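Local atomic coordinates of transcriptional regulator (GntR family) (Enterococcus faecalis, PDB entry 3DDV), a protein that probably regulates transcription as a GntR-family repressor or activator, its UTRA domain likely binding a small effector molecule that modulates attachment to DNA. Residues 55-58 / 59-62. Residues are numbered along the deposited sequence; the frame is centred on the assembly and turned at random.
Sequences IPYS and LVSQ
The ring of Y57 turns back over S61, four residues on, and crosses the side chain of V60 at about a right angle. Its CB starts out pointing away from 59-62, but CG lies anti to the backbone N (chi1 -171°), beside the carbonyl carbon, which brings the ring back. CD1 of Y57 lies 3.9 Å from CG1 of V60, CE1 and CZ pass over CA of S61, and CD2 and CE2 have S61 OG above the same face, toward the rim, 4.0 Å from CE2. At the tip, OH of Y57 merely touches CA of S61, at 4.2 Å. O of Y57 gathers the polar groups. V60 N bonds to it at 3.1 Å, and S61 OG reaches it at 3.2 Å from the opposite face of the carbonyl plane; S61 N adds a weak bond. Together with a weak L59 N to P56 O bond, this gives two overlapping turns, 56-59 and 57-60, that carry the chain off central strand 46-56 in the antiparallel sheet of the UTRA domain, toward helix 65-70. CD1 of L59 rests against the proline ring, 3.8 Å from CG of P56. V60 CG2 meets I55 CG2 at 4.1 Å, and both side chains also touch F72 of helix 72-80.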
loop_
_atom_site.group_PDB
_atom_site.type_symbol
_atom_site.label_atom_id
_atom_site.label_comp_id
_atom_site.label_asym_id
_atom_site.label_seq_id
_atom_site.Cartn_x
_atom_site.Cartn_y
_atom_site.Cartn_z
ATOM N N ILE B 55 18.236 12.478 26.944
ATOM C CA ILE B 55 17.260 13.251 27.705
ATOM C C ILE B 55 17.850 14.659 27.919
ATOM O O ILE B 55 19.012 14.785 28.211
ATOM C CB ILE B 55 17.028 12.589 29.077
ATOM C CG1 ILE B 55 16.547 11.161 28.870
ATOM C CG2 ILE B 55 16.047 13.394 29.927
ATOM C CD1 ILE B 55 17.104 10.200 29.817
ATOM N N PRO B 56 17.050 15.711 27.732
ATOM C CA PRO B 56 17.513 17.052 27.998
ATOM C C PRO B 56 18.073 17.091 29.397
ATOM O O PRO B 56 17.403 16.593 30.299
ATOM C CB PRO B 56 16.236 17.873 27.902
ATOM C CG PRO B 56 15.416 17.136 26.939
ATOM C CD PRO B 56 15.667 15.700 27.219
ATOM N N TYR B 57 19.287 17.618 29.592
ATOM C CA TYR B 57 19.900 17.507 30.905
ATOM C C TYR B 57 19.161 18.378 31.899
ATOM O O TYR B 57 19.171 18.095 33.072
ATOM C CB TYR B 57 21.409 17.851 30.914
ATOM C CG TYR B 57 22.093 17.524 32.235
ATOM C CD1 TYR B 57 21.893 16.301 32.819
ATOM C CD2 TYR B 57 22.935 18.431 32.893
ATOM C CE1 TYR B 57 22.479 15.951 34.023
ATOM C CE2 TYR B 57 23.545 18.079 34.122
ATOM C CZ TYR B 57 23.291 16.814 34.667
ATOM O OH TYR B 57 23.807 16.325 35.856
ATOM N N SER B 58 18.524 19.445 31.446
ATOM C CA SER B 58 17.884 20.337 32.389
ATOM C C SER B 58 16.681 19.697 33.061
ATOM O O SER B 58 16.348 20.092 34.139
ATOM C CB SER B 58 17.402 21.564 31.697
ATOM O OG SER B 58 16.221 21.196 31.038
ATOM N N LEU B 59 16.018 18.720 32.451
ATOM C CA LEU B 59 14.883 18.068 33.130
ATOM C C LEU B 59 15.307 17.058 34.164
ATOM O O LEU B 59 14.442 16.462 34.841
ATOM C CB LEU B 59 13.969 17.295 32.153
ATOM C CG LEU B 59 13.437 18.066 30.943
ATOM C CD1 LEU B 59 12.989 17.098 29.821
ATOM C CD2 LEU B 59 12.345 19.044 31.378
ATOM N N VAL B 60 16.601 16.799 34.274
ATOM C CA VAL B 60 17.039 15.570 34.935
ATOM C C VAL B 60 18.201 15.776 35.918
ATOM O O VAL B 60 18.496 14.879 36.714
ATOM C CB VAL B 60 17.291 14.506 33.799
ATOM C CG1 VAL B 60 18.755 14.162 33.648
ATOM C CG2 VAL B 60 16.374 13.276 33.969
ATOM N N SER B 61 18.806 16.978 35.867
ATOM C CA SER B 61 19.872 17.414 36.734
ATOM C C SER B 61 19.690 16.936 38.131
ATOM O O SER B 61 20.675 16.658 38.813
ATOM C CB SER B 61 19.863 18.930 36.891
ATOM O OG SER B 61 20.183 19.570 35.717
ATOM N N GLN B 62 18.445 16.962 38.603
ATOM C CA GLN B 62 18.186 16.846 40.020
ATOM C C GLN B 62 17.847 15.427 40.402
ATOM O O GLN B 62 17.760 15.115 41.554
ATOM C CB GLN B 62 17.072 17.796 40.443
ATOM C CG GLN B 62 17.252 19.253 40.024
ATOM C CD GLN B 62 18.612 19.900 40.439
ATOM O OE1 GLN B 62 19.028 19.883 41.627
ATOM N NE2 GLN B 62 19.288 20.510 39.448
#